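Local structure of ATP-dependent Clp endopeptidase (Clostridium difficile, 3FES) at residues A19-K24 / L40-E45; H35-L40 / K50-V55; M95-L100 / T107-L112. The protein probably unfolds proteins at the expense of ATP for degradation by the Clp protease, as other ClpC proteins do, its helical N-terminal domain likely receiving substrates or adaptors. All blocks are in the same frame, centred on the assembly; numbering follows the deposited sequence. Where two conformers were deposited one is given.

Contact 1. Residues A19-K24 / L40-E45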
ATOM      1  N   ALA A  19      -5.726   1.005   5.607  1.00 21.63           N
ATOM      2  CA  ALA A  19      -5.232  -0.374   5.466  1.00 23.01           C
ATOM      3  C   ALA A  19      -5.762  -1.205   6.645  1.00 22.72           C
ATOM      4  O   ALA A  19      -6.284  -2.333   6.465  1.00 21.87           O
ATOM      5  CB  ALA A  19      -3.752  -0.377   5.433  1.00 22.99           C
ATOM      6  N   PHE A  20      -5.654  -0.629   7.847  1.00 21.55           N
ATOM      7  CA  PHE A  20      -6.179  -1.269   9.042  1.00 23.07           C
ATOM      8  C   PHE A  20      -7.704  -1.441   8.985  1.00 23.24           C
ATOM      9  O   PHE A  20      -8.241  -2.485   9.417  1.00 22.70           O
ATOM     10  CB  PHE A  20      -5.800  -0.451  10.276  1.00 21.48           C
ATOM     11  CG  PHE A  20      -4.406  -0.750  10.817  1.00 23.46           C
ATOM     12  CD1 PHE A  20      -3.277  -0.167  10.255  1.00 25.30           C
ATOM     13  CD2 PHE A  20      -4.239  -1.585  11.921  1.00 23.41           C
ATOM     14  CE1 PHE A  20      -2.001  -0.406  10.779  1.00 24.81           C
ATOM     15  CE2 PHE A  20      -2.973  -1.843  12.441  1.00 24.65           C
ATOM     16  CZ  PHE A  20      -1.840  -1.264  11.845  1.00 24.47           C
ATOM     17  N   GLU A  21      -8.399  -0.396   8.512  1.00 23.50           N
ATOM     18  CA  GLU A  21      -9.863  -0.435   8.409  1.00 24.19           C
ATOM     19  C   GLU A  21     -10.301  -1.495   7.415  1.00 24.44           C
ATOM     20  O   GLU A  21     -11.280  -2.209   7.668  1.00 23.05           O
ATOM     21  CB  GLU A  21     -10.401   0.934   7.990  1.00 24.71           C
ATOM     22  CG  GLU A  21     -11.923   1.038   7.889  1.00 30.76           C
ATOM     23  CD  GLU A  21     -12.338   2.327   7.155  1.00 37.76           C
ATOM     24  OE1 GLU A  21     -12.745   2.262   5.976  1.00 42.55           O
ATOM     25  OE2 GLU A  21     -12.210   3.416   7.737  1.00 41.96           O
ATOM     26  N   SER A  22      -9.573  -1.609   6.305  1.00 23.91           N
ATOM     27  CA  SER A  22      -9.863  -2.667   5.340  1.00 25.28           C
ATOM     28  C   SER A  22      -9.686  -4.070   5.891  1.00 24.29           C
ATOM     29  O   SER A  22     -10.550  -4.909   5.682  1.00 23.65           O
ATOM     30  CB  SER A  22      -9.021  -2.516   4.101  1.00 25.26           C
ATOM     31  OG  SER A  22      -9.536  -1.407   3.362  1.00 29.76           O
ATOM     32  N   ALA A  23      -8.567  -4.323   6.565  1.00 24.49           N
ATOM     33  CA  ALA A  23      -8.318  -5.639   7.176  1.00 24.43           C
ATOM     34  C   ALA A  23      -9.466  -5.992   8.132  1.00 24.43           C
ATOM     35  O   ALA A  23     -10.047  -7.087   8.094  1.00 23.07           O
ATOM     36  CB  ALA A  23      -6.976  -5.615   7.915  1.00 23.79           C
ATOM     37  N   LYS A  24      -9.810  -5.045   9.003  1.00 24.20           N
ATOM     38  CA  LYS A  24     -10.874  -5.298   9.949  1.00 25.14           C
ATOM     39  C   LYS A  24     -12.183  -5.693   9.253  1.00 24.63           C
ATOM     40  O   LYS A  24     -12.857  -6.664   9.672  1.00 24.16           O
ATOM     41  CB  LYS A  24     -11.129  -4.058  10.807  1.00 26.10           C
ATOM     42  CG  LYS A  24     -10.088  -3.821  11.895  1.00 30.83           C
ATOM     43  CD  LYS A  24     -10.557  -2.618  12.743  1.00 36.88           C
ATOM     44  CE  LYS A  24      -9.448  -2.069  13.600  1.00 42.81           C
ATOM     45  NZ  LYS A  24      -9.741  -2.343  15.029  1.00 43.32           N
ATOM     46  N   LEU A  40      -3.739   2.563   0.233  1.00 22.22           N
ATOM     47  CA  LEU A  40      -3.200   3.587  -0.673  1.00 22.88           C
ATOM     48  C   LEU A  40      -4.222   3.981  -1.741  1.00 23.46           C
ATOM     49  O   LEU A  40      -4.363   5.167  -2.039  1.00 23.27           O
ATOM     50  CB  LEU A  40      -1.877   3.148  -1.334  1.00 23.15           C
ATOM     51  CG  LEU A  40      -0.664   2.939  -0.370  1.00 23.63           C
ATOM     52  CD1 LEU A  40       0.429   2.120  -1.107  1.00 25.14           C
ATOM     53  CD2 LEU A  40      -0.161   4.337   0.113  1.00 21.50           C
ATOM     54  N   LEU A  41      -4.907   2.987  -2.310  1.00 24.61           N
ATOM     55  CA  LEU A  41      -5.939   3.267  -3.322  1.00 25.99           C
ATOM     56  C   LEU A  41      -7.109   4.032  -2.712  1.00 25.56           C
ATOM     57  O   LEU A  41      -7.554   5.064  -3.253  1.00 25.94           O
ATOM     58  CB  LEU A  41      -6.419   1.977  -4.000  1.00 25.72           C
ATOM     59  CG  LEU A  41      -7.339   2.238  -5.221  1.00 27.78           C
ATOM     60  CD1 LEU A  41      -6.855   3.369  -6.151  1.00 30.24           C
ATOM     61  CD2 LEU A  41      -7.467   0.991  -6.024  1.00 30.03           C
ATOM     62  N   ARG A  42      -7.594   3.536  -1.588  0.60 25.76           N
ATOM     63  CA  ARG A  42      -8.742   4.142  -0.922  0.60 25.72           C
ATOM     64  C   ARG A  42      -8.462   5.580  -0.481  0.60 25.78           C
ATOM     65  O   ARG A  42      -9.392   6.388  -0.368  0.60 25.30           O
ATOM     66  CB  ARG A  42      -9.167   3.281   0.268  0.60 26.03           C
ATOM     67  CG  ARG A  42      -9.875   1.992  -0.132  0.60 27.80           C
ATOM     68  CD  ARG A  42     -10.307   1.194   1.098  0.60 26.08           C
ATOM     69  NE  ARG A  42     -11.365   1.915   1.802  0.60 26.32           N
ATOM     70  CZ  ARG A  42     -11.580   1.866   3.109  0.60 26.36           C
ATOM     71  NH1 ARG A  42     -10.800   1.111   3.912  0.60 24.77           N
ATOM     72  NH2 ARG A  42     -12.589   2.587   3.611  0.60 26.77           N
ATOM     73  N   GLU A  43      -7.189   5.901  -0.230  1.00 25.21           N
ATOM     74  CA  GLU A  43      -6.830   7.244   0.234  1.00 26.30           C
ATOM     75  C   GLU A  43      -7.151   8.310  -0.833  1.00 26.83           C
ATOM     76  O   GLU A  43      -7.419   9.461  -0.489  1.00 27.31           O
ATOM     77  CB  GLU A  43      -5.395   7.306   0.772  1.00 25.75           C
ATOM     78  CG  GLU A  43      -4.985   8.690   1.332  1.00 25.18           C
ATOM     79  CD  GLU A  43      -4.540   9.680   0.252  1.00 29.00           C
ATOM     80  OE1 GLU A  43      -3.976   9.242  -0.776  1.00 29.62           O
ATOM     81  OE2 GLU A  43      -4.734  10.905   0.444  1.00 28.19           O
ATOM     82  N   GLU A  44      -7.170   7.896  -2.100  1.00 27.54           N
ATOM     83  CA  GLU A  44      -7.707   8.682  -3.232  1.00 29.46           C
ATOM     84  C   GLU A  44      -6.855   9.855  -3.737  1.00 29.45           C
ATOM     85  O   GLU A  44      -6.660   9.990  -4.952  1.00 30.37           O
ATOM     86  CB  GLU A  44      -9.146   9.165  -2.987  1.00 30.32           C
ATOM     87  CG  GLU A  44     -10.203   8.081  -3.133  1.00 34.52           C
ATOM     88  CD  GLU A  44     -11.633   8.616  -3.073  1.00 40.83           C
ATOM     89  OE1 GLU A  44     -12.513   7.887  -2.576  1.00 43.94           O
ATOM     90  OE2 GLU A  44     -11.889   9.757  -3.517  1.00 42.19           O
ATOM     91  N   GLU A  45      -6.372  10.698  -2.832  1.00 29.18           N
ATOM     92  CA  GLU A  45      -5.715  11.964  -3.198  1.00 29.14           C
ATOM     93  C   GLU A  45      -4.220  11.883  -3.539  1.00 28.76           C
ATOM     94  O   GLU A  45      -3.710  12.687  -4.320  1.00 27.81           O
ATOM     95  CB  GLU A  45      -5.880  12.952  -2.053  1.00 29.64           C
ATOM     96  CG  GLU A  45      -7.319  13.265  -1.728  1.00 31.73           C
ATOM     97  CD  GLU A  45      -7.438  14.375  -0.712  1.00 33.99           C
ATOM     98  OE1 GLU A  45      -6.516  14.559   0.125  1.00 37.02           O
ATOM     99  OE2 GLU A  45      -8.454  15.080  -0.743  1.00 38.30           O
TER

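Contact 2. Residues H35-L40 / K50-V55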
ATOM      1  N   HIS A  35      -3.221  -5.108   2.137  1.00 21.05           N
ATOM      2  CA  HIS A  35      -4.080  -4.134   2.778  1.00 21.61           C
ATOM      3  C   HIS A  35      -3.510  -2.734   2.675  1.00 21.82           C
ATOM      4  O   HIS A  35      -4.268  -1.790   2.519  1.00 23.27           O
ATOM      5  CB  HIS A  35      -4.271  -4.457   4.243  1.00 20.76           C
ATOM      6  CG  HIS A  35      -4.757  -5.848   4.501  1.00 22.27           C
ATOM      7  ND1 HIS A  35      -6.033  -6.266   4.203  1.00 24.90           N
ATOM      8  CD2 HIS A  35      -4.127  -6.912   5.037  1.00 19.45           C
ATOM      9  CE1 HIS A  35      -6.175  -7.527   4.565  1.00 21.78           C
ATOM     10  NE2 HIS A  35      -5.039  -7.932   5.093  1.00 25.97           N
ATOM     11  N   ILE A  36      -2.191  -2.602   2.795  1.00 21.89           N
ATOM     12  CA  ILE A  36      -1.540  -1.305   2.588  1.00 22.47           C
ATOM     13  C   ILE A  36      -1.817  -0.835   1.148  1.00 22.74           C
ATOM     14  O   ILE A  36      -2.130   0.333   0.910  1.00 21.71           O
ATOM     15  CB  ILE A  36      -0.007  -1.406   2.832  1.00 22.73           C
ATOM     16  CG1 ILE A  36       0.301  -1.832   4.282  1.00 25.81           C
ATOM     17  CG2 ILE A  36       0.688  -0.058   2.498  1.00 24.31           C
ATOM     18  CD1 ILE A  36       1.774  -2.094   4.523  1.00 28.49           C
ATOM     19  N   LEU A  37      -1.677  -1.746   0.171  1.00 22.96           N
ATOM     20  CA  LEU A  37      -1.990  -1.369  -1.216  1.00 23.22           C
ATOM     21  C   LEU A  37      -3.440  -0.865  -1.384  1.00 23.61           C
ATOM     22  O   LEU A  37      -3.699   0.166  -2.061  1.00 23.60           O
ATOM     23  CB  LEU A  37      -1.719  -2.574  -2.145  1.00 22.36           C
ATOM     24  CG  LEU A  37      -1.793  -2.258  -3.642  1.00 24.52           C
ATOM     25  CD1 LEU A  37      -0.581  -1.469  -4.097  1.00 25.29           C
ATOM     26  CD2 LEU A  37      -1.819  -3.565  -4.408  1.00 22.64           C
ATOM     27  N   LEU A  38      -4.380  -1.568  -0.752  1.00 23.71           N
ATOM     28  CA  LEU A  38      -5.779  -1.168  -0.810  1.00 23.73           C
ATOM     29  C   LEU A  38      -5.973   0.147  -0.055  1.00 23.42           C
ATOM     30  O   LEU A  38      -6.722   1.029  -0.501  1.00 22.35           O
ATOM     31  CB  LEU A  38      -6.677  -2.250  -0.196  1.00 24.62           C
ATOM     32  CG  LEU A  38      -8.190  -1.986  -0.117  1.00 25.07           C
ATOM     33  CD1 LEU A  38      -8.798  -1.564  -1.476  1.00 27.16           C
ATOM     34  CD2 LEU A  38      -8.872  -3.212   0.458  1.00 26.92           C
ATOM     35  N   GLY A  39      -5.265   0.286   1.063  1.00 23.11           N
ATOM     36  CA  GLY A  39      -5.307   1.557   1.818  1.00 22.76           C
ATOM     37  C   GLY A  39      -4.828   2.757   0.982  1.00 23.17           C
ATOM     38  O   GLY A  39      -5.410   3.864   1.060  1.00 22.63           O
ATOM     39  N   LEU A  40      -3.739   2.563   0.233  1.00 22.22           N
ATOM     40  CA  LEU A  40      -3.200   3.587  -0.673  1.00 22.88           C
ATOM     41  C   LEU A  40      -4.222   3.981  -1.741  1.00 23.46           C
ATOM     42  O   LEU A  40      -4.363   5.167  -2.039  1.00 23.27           O
ATOM     43  CB  LEU A  40      -1.877   3.148  -1.334  1.00 23.15           C
ATOM     44  CG  LEU A  40      -0.664   2.939  -0.370  1.00 23.63           C
ATOM     45  CD1 LEU A  40       0.429   2.120  -1.107  1.00 25.14           C
ATOM     46  CD2 LEU A  40      -0.161   4.337   0.113  1.00 21.50           C
ATOM     47  N   LYS A  50      -3.263   7.825  -7.334  1.00 26.10           N
ATOM     48  CA  LYS A  50      -3.364   8.320  -8.729  1.00 27.59           C
ATOM     49  C   LYS A  50      -2.625   7.343  -9.676  1.00 27.27           C
ATOM     50  O   LYS A  50      -3.111   7.046 -10.752  1.00 26.28           O
ATOM     51  CB  LYS A  50      -2.843   9.763  -8.856  1.00 28.77           C
ATOM     52  CG  LYS A  50      -3.617  10.822  -8.027  1.00 32.49           C
ATOM     53  CD  LYS A  50      -5.096  10.842  -8.372  1.00 37.74           C
ATOM     54  CE  LYS A  50      -5.943  11.794  -7.475  1.00 42.36           C
ATOM     55  NZ  LYS A  50      -5.384  13.167  -7.254  1.00 46.47           N
ATOM     56  N   VAL A  51      -1.486   6.802  -9.223  1.00 26.93           N
ATOM     57  CA  VAL A  51      -0.751   5.772  -9.982  1.00 26.70           C
ATOM     58  C   VAL A  51      -1.633   4.519 -10.163  1.00 26.99           C
ATOM     59  O   VAL A  51      -1.808   4.024 -11.279  1.00 26.37           O
ATOM     60  CB  VAL A  51       0.563   5.368  -9.261  1.00 26.74           C
ATOM     61  CG1 VAL A  51       1.179   4.091  -9.885  1.00 23.19           C
ATOM     62  CG2 VAL A  51       1.570   6.516  -9.270  1.00 25.80           C
ATOM     63  N   LEU A  52      -2.190   4.017  -9.063  1.00 27.31           N
ATOM     64  CA  LEU A  52      -2.918   2.742  -9.076  1.00 27.34           C
ATOM     65  C   LEU A  52      -4.179   2.845  -9.947  1.00 29.18           C
ATOM     66  O   LEU A  52      -4.517   1.913 -10.693  1.00 28.06           O
ATOM     67  CB  LEU A  52      -3.217   2.255  -7.644  1.00 27.87           C
ATOM     68  CG  LEU A  52      -1.996   1.797  -6.842  1.00 23.77           C
ATOM     69  CD1 LEU A  52      -2.305   1.642  -5.301  1.00 24.84           C
ATOM     70  CD2 LEU A  52      -1.364   0.488  -7.420  1.00 26.70           C
ATOM     71  N   SER A  53      -4.844   3.997  -9.858  1.00 28.96           N
ATOM     72  CA  SER A  53      -6.031   4.252 -10.666  1.00 31.17           C
ATOM     73  C   SER A  53      -5.635   4.437 -12.144  1.00 31.04           C
ATOM     74  O   SER A  53      -6.339   3.986 -13.050  1.00 31.42           O
ATOM     75  CB  SER A  53      -6.771   5.481 -10.138  1.00 29.98           C
ATOM     76  OG  SER A  53      -7.544   6.046 -11.180  1.00 36.46           O
ATOM     77  N   LYS A  54      -4.488   5.067 -12.384  1.00 31.32           N
ATOM     78  CA  LYS A  54      -4.042   5.299 -13.755  1.00 31.81           C
ATOM     79  C   LYS A  54      -3.738   3.975 -14.487  1.00 31.79           C
ATOM     80  O   LYS A  54      -4.065   3.825 -15.669  1.00 30.64           O
ATOM     81  CB  LYS A  54      -2.847   6.266 -13.799  1.00 31.63           C
ATOM     82  CG  LYS A  54      -2.353   6.610 -15.185  1.00 35.25           C
ATOM     83  CD  LYS A  54      -3.370   7.500 -15.916  1.00 37.41           C
ATOM     84  CE  LYS A  54      -2.726   8.334 -17.013  1.00 40.32           C
ATOM     85  NZ  LYS A  54      -3.093   7.863 -18.366  1.00 39.56           N
ATOM     86  N   VAL A  55      -3.133   3.022 -13.782  1.00 31.57           N
ATOM     87  CA  VAL A  55      -2.806   1.751 -14.396  1.00 32.27           C
ATOM     88  C   VAL A  55      -4.028   0.838 -14.457  1.00 32.33           C
ATOM     89  O   VAL A  55      -3.972  -0.209 -15.101  1.00 32.66           O
ATOM     90  CB  VAL A  55      -1.596   1.009 -13.708  1.00 32.13           C
ATOM     91  CG1 VAL A  55      -0.403   1.964 -13.492  1.00 33.20           C
ATOM     92  CG2 VAL A  55      -2.015   0.323 -12.411  1.00 32.87           C
TER

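Contact 3. Residues M95-L100 / T107-L112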
HETATM    1  N   MSE A  95      13.497   4.714   4.338  1.00 22.69           N
HETATM    2  CA  MSE A  95      14.751   4.624   3.633  1.00 23.55           C
HETATM    3  C   MSE A  95      14.725   5.318   2.275  1.00 23.62           C
HETATM    4  O   MSE A  95      15.692   5.999   1.930  1.00 23.51           O
HETATM    5  CB  MSE A  95      15.176   3.154   3.504  1.00 22.97           C
HETATM    6  CG  MSE A  95      15.302   2.596   4.895  1.00 24.12           C
HETATM    7 SE   MSE A  95      15.715   0.647   4.922  0.75 32.04          SE
HETATM    8  CE  MSE A  95      16.335   0.624   6.780  1.00 36.72           C
ATOM      9  N   PHE A  96      13.645   5.157   1.526  1.00 23.65           N
ATOM     10  CA  PHE A  96      13.534   5.803   0.207  1.00 24.67           C
ATOM     11  C   PHE A  96      13.461   7.337   0.356  1.00 25.12           C
ATOM     12  O   PHE A  96      14.161   8.101  -0.362  1.00 24.77           O
ATOM     13  CB  PHE A  96      12.284   5.316  -0.523  1.00 26.69           C
ATOM     14  CG  PHE A  96      12.498   4.084  -1.334  1.00 27.25           C
ATOM     15  CD1 PHE A  96      13.381   4.106  -2.432  1.00 30.64           C
ATOM     16  CD2 PHE A  96      11.783   2.921  -1.060  1.00 28.28           C
ATOM     17  CE1 PHE A  96      13.576   2.955  -3.207  1.00 30.96           C
ATOM     18  CE2 PHE A  96      11.975   1.754  -1.809  1.00 28.48           C
ATOM     19  CZ  PHE A  96      12.853   1.765  -2.884  1.00 31.33           C
ATOM     20  N   ALA A  97      12.654   7.799   1.317  1.00 23.29           N
ATOM     21  CA  ALA A  97      12.542   9.248   1.534  1.00 24.08           C
ATOM     22  C   ALA A  97      13.881   9.853   1.958  1.00 24.40           C
ATOM     23  O   ALA A  97      14.234  10.964   1.526  1.00 24.62           O
ATOM     24  CB  ALA A  97      11.501   9.547   2.606  1.00 24.32           C
ATOM     25  N   ASN A  98      14.634   9.134   2.790  1.00 24.07           N
ATOM     26  CA  ASN A  98      15.958   9.610   3.191  1.00 26.74           C
ATOM     27  C   ASN A  98      16.994   9.577   2.071  1.00 27.82           C
ATOM     28  O   ASN A  98      17.848  10.468   2.004  1.00 28.22           O
ATOM     29  CB  ASN A  98      16.457   8.903   4.456  1.00 25.92           C
ATOM     30  CG  ASN A  98      15.716   9.369   5.698  1.00 27.51           C
ATOM     31  OD1 ASN A  98      15.220   8.554   6.474  1.00 31.35           O
ATOM     32  ND2 ASN A  98      15.623  10.685   5.886  1.00 24.61           N
ATOM     33  N   LYS A  99      16.903   8.569   1.208  1.00 28.82           N
ATOM     34  CA  LYS A  99      17.741   8.478   0.018  1.00 30.53           C
ATOM     35  C   LYS A  99      17.465   9.656  -0.905  1.00 30.90           C
ATOM     36  O   LYS A  99      18.400  10.254  -1.445  1.00 31.20           O
ATOM     37  CB  LYS A  99      17.547   7.150  -0.729  1.00 30.38           C
ATOM     38  CG  LYS A  99      18.410   6.036  -0.143  1.00 35.24           C
ATOM     39  CD  LYS A  99      18.432   4.716  -0.935  1.00 38.92           C
ATOM     40  CE  LYS A  99      18.986   3.603  -0.025  1.00 41.79           C
ATOM     41  NZ  LYS A  99      19.341   2.347  -0.751  1.00 45.16           N
ATOM     42  N   LEU A 100      16.192  10.009  -1.042  1.00 30.38           N
ATOM     43  CA  LEU A 100      15.793  11.152  -1.854  1.00 29.94           C
ATOM     44  C   LEU A 100      15.939  12.482  -1.106  1.00 29.92           C
ATOM     45  O   LEU A 100      15.642  13.542  -1.663  1.00 30.22           O
ATOM     46  CB  LEU A 100      14.370  10.950  -2.355  1.00 29.56           C
ATOM     47  CG  LEU A 100      14.134   9.814  -3.355  1.00 30.45           C
ATOM     48  CD1 LEU A 100      12.691   9.344  -3.320  1.00 29.39           C
ATOM     49  CD2 LEU A 100      14.534  10.212  -4.795  1.00 32.42           C
ATOM     50  N   THR A 107       2.662   8.873   0.274  1.00 23.36           N
ATOM     51  CA  THR A 107       2.075   7.671  -0.328  1.00 23.00           C
ATOM     52  C   THR A 107       2.971   7.063  -1.405  1.00 22.86           C
ATOM     53  O   THR A 107       3.071   5.839  -1.511  1.00 22.46           O
ATOM     54  CB  THR A 107       0.643   7.887  -0.871  1.00 22.84           C
ATOM     55  OG1 THR A 107       0.655   8.769  -1.989  1.00 22.10           O
ATOM     56  CG2 THR A 107      -0.263   8.443   0.229  1.00 23.83           C
ATOM     57  N   GLU A 108       3.693   7.920  -2.110  1.00 22.70           N
ATOM     58  CA  GLU A 108       4.583   7.464  -3.208  1.00 23.72           C
ATOM     59  C   GLU A 108       5.737   6.600  -2.668  1.00 24.11           C
ATOM     60  O   GLU A 108       6.166   5.602  -3.302  1.00 22.95           O
ATOM     61  CB  GLU A 108       5.087   8.673  -4.051  1.00 23.72           C
ATOM     62  CG  GLU A 108       5.972   9.696  -3.308  1.00 26.08           C
ATOM     63  CD  GLU A 108       5.175  10.774  -2.612  1.00 30.63           C
ATOM     64  OE1 GLU A 108       5.769  11.857  -2.369  1.00 30.50           O
ATOM     65  OE2 GLU A 108       3.965  10.576  -2.345  1.00 28.34           O
ATOM     66  N   HIS A 109       6.247   6.980  -1.504  1.00 22.64           N
ATOM     67  CA  HIS A 109       7.328   6.215  -0.861  1.00 23.42           C
ATOM     68  C   HIS A 109       6.874   4.847  -0.378  1.00 22.90           C
ATOM     69  O   HIS A 109       7.611   3.878  -0.520  1.00 22.94           O
ATOM     70  CB  HIS A 109       8.038   7.005   0.246  1.00 22.92           C
ATOM     71  CG  HIS A 109       8.480   8.374  -0.181  1.00 26.29           C
ATOM     72  ND1 HIS A 109       9.576   8.595  -1.000  1.00 28.72           N
ATOM     73  CD2 HIS A 109       7.921   9.585   0.037  1.00 23.48           C
ATOM     74  CE1 HIS A 109       9.693   9.894  -1.228  1.00 24.78           C
ATOM     75  NE2 HIS A 109       8.713  10.516  -0.594  1.00 30.29           N
ATOM     76  N   ILE A 110       5.651   4.767   0.134  1.00 23.27           N
ATOM     77  CA  ILE A 110       5.081   3.486   0.559  1.00 22.43           C
ATOM     78  C   ILE A 110       4.872   2.588  -0.658  1.00 22.92           C
ATOM     79  O   ILE A 110       5.230   1.438  -0.623  1.00 22.40           O
ATOM     80  CB  ILE A 110       3.802   3.675   1.366  1.00 22.38           C
ATOM     81  CG1 ILE A 110       4.124   4.559   2.592  1.00 21.98           C
ATOM     82  CG2 ILE A 110       3.200   2.278   1.794  1.00 20.33           C
ATOM     83  CD1 ILE A 110       2.862   4.895   3.475  1.00 23.91           C
ATOM     84  N   LEU A 111       4.339   3.130  -1.745  1.00 22.72           N
ATOM     85  CA  LEU A 111       4.139   2.288  -2.937  1.00 24.28           C
ATOM     86  C   LEU A 111       5.499   1.863  -3.538  1.00 23.62           C
ATOM     87  O   LEU A 111       5.667   0.717  -3.964  1.00 23.39           O
ATOM     88  CB  LEU A 111       3.234   3.029  -3.972  1.00 23.57           C
ATOM     89  CG  LEU A 111       2.893   2.182  -5.226  1.00 23.88           C
ATOM     90  CD1 LEU A 111       2.230   0.848  -4.868  1.00 26.49           C
ATOM     91  CD2 LEU A 111       1.979   3.035  -6.192  1.00 23.73           C
ATOM     92  N   LEU A 112       6.478   2.766  -3.549  1.00 23.57           N
ATOM     93  CA  LEU A 112       7.845   2.404  -3.987  1.00 24.50           C
ATOM     94  C   LEU A 112       8.378   1.184  -3.197  1.00 24.30           C
ATOM     95  O   LEU A 112       9.024   0.257  -3.725  1.00 20.92           O
ATOM     96  CB  LEU A 112       8.775   3.569  -3.699  1.00 24.88           C
ATOM     97  CG  LEU A 112       9.990   3.902  -4.545  1.00 32.46           C
ATOM     98  CD1 LEU A 112       9.769   3.611  -6.026  1.00 34.81           C
ATOM     99  CD2 LEU A 112      10.181   5.408  -4.322  1.00 34.06           C
TER

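Contact 1. Residues A19-K24 / L40-E45
Arg-42 reaches from helix 33-43 to Glu-21 and Ser-22, neighbours on helix 10-25, and joins two helices of the mainly helical Clp N-terminal domain by polar contacts that run from a buried serine to an exposed glutamate. It illustrates how one long side chain can bridge helices whose backbones stay well apart.

The ionic part is a salt bridge to Glu-21. One carboxylate oxygen, OE1, does the touching, and it lies near the guanidinium plane at the edge formed by NH1 and NH2. Glu-21 gets there as an extended chain, CG anti to its backbone N (chi1 -178°), and the two side chains cross at about a right angle. Only OE1 is within bonding distance, and the carboxylate and guanidinium planes are 53° apart, so this is not the flat two-oxygen pairing. The modelled separation of OE1 from NH2 is too short to be trusted in detail, the more so because Arg-42 has two conformers; the bond from Arg-42 NH1 to Glu-21 OE1, at 3.1 Å, is weak and bent.

The neutral part is a hydrogen bond from Arg-42 NH1 to Ser-22 OG, also bent. The same OG is hydrogen-bonded to Leu-18 O one turn back in its own helix, so this buried hydroxyl has a partner in each helix. A bend at chi3 of Arg-42 brings NH1 to the serine.

Two residues beyond Arg-42, Glu-44 departs from helical geometry with positive phi. The Arg-42 side chain also touches Leu-18 of helix 10-25 and Glu-59 of helix 59-70. From Arg-42 NH1 to Ser-22 OG the distance is 2.9 Å, with OG tilted 26° out of the guanidinium plane.

Contact 2. Residues H35-L40 / K50-V55
Leu-52 points from helix 47-55 toward helix 33-43 and meets Leu-37 and Leu-40, which stand three residues apart on nearly the same side of that helix. The two helices follow each other directly in the chain, within the Clp N-terminal domain, and the leucines join this consecutive pair. The end of Leu-52 does the touching. Leu-52 CD1 lies 3.8 Å from Leu-37 CD1, and Leu-52 CD2 lies 3.9 Å from the same Leu-37 methyl; one methyl of Leu-37 thus meets both branches of Leu-52. The two side chains cross obliquely rather than running alongside each other.

The two leucines come to the meeting in different ways. In Leu-37 CG is anti to the backbone N (chi1 -171°), which carries the end of the chain closer to helix 47-55 than the direction of its first bond would suggest. Leu-52, by contrast, already leaves its backbone facing the partner. Leu-40 also starts toward helix 47-55, but it contributes the base of its side chain: Leu-40 CB is 4.3 Å from Leu-52 CD1. The backbones remain apart, with CA of Leu-40 and CA of Leu-52 separated by 8.5 Å.

Helix 107-117 adds Leu-111 against Leu-37 and Thr-107 and Ile-114 against Leu-40, so the leucine contact continues into the interior of the domain. With no hydrogen bond across it, the contact draws on methyl packing and the exclusion of water, which fix proximity more than direction.

Contact 3. Residues M95-L100 / T107-L112
Phe-96 and Leu-112 begin the contact between two consecutive helices, 84-99 and 107-117, in a helix-loop-helix unit of the Clp N-terminal domain. Short segments of the two run 9.6 Å apart at closest approach, with their directions 117° apart, and side chains meet in the angle between them.

The Phe-96 ring offers a face. Leu-112 CG stands over its centre, 3.8 Å from the centroid and only 3° off the normal, in a CH-pi contact, and the branch ending in CD2 spreads over the same face to lie 3.9 Å from Phe-96 CD1. Toward the other end of the ring, Phe-96 CE2 comes within 3.8 Å of the carbonyl oxygen O of Leu-112. Thus both the side chain and the backbone of Leu-112 line this aromatic group.

Next along the helix, Ala-97 turns the roles round, since here the second helix supplies the ring. Ala-97 CB sits 4.1 Å from the centroid of the His-109 imidazole, nearly on the normal. The opposite face of that imidazole is backed by Glu-108 CG, so the ring is sandwiched between aliphatic groups of the two helices. Chi1 of His-109, at -51°, sets CG anti to its carbonyl carbon and directs the ring to the alanine. A bound magnesium ion lies about 7 Å from this side chain, too far for direct coordination.

Leu-100, just beyond the helix, completes the set. It also touches Met-143 near the C-terminus, while its CD1 methyl meets the His-109 ring at the edge, in the ring plane.

How the contacts relate
Contacts 1 and 2 lie side by side, centres about 9 Å apart: both use helix 33-43, share Leu-40, and have segments that alternate along the chain. One links that helix to helix 10-25 before it, the other to helix 47-55 after it. Contact 3 closes later in the sequence, its centre about 18 Å from contact 1 and 15 Å from contact 2, and belongs to the second of two Clp N-terminal sequence motifs. The motifs meet inside the domain, where Ile-36, Leu-37 and Leu-40 pack on Thr-107, Ile-110 and Leu-111. Packing of helix 33-43 on helix 107-117 is thus one link between the two, consistent with a single compact domain.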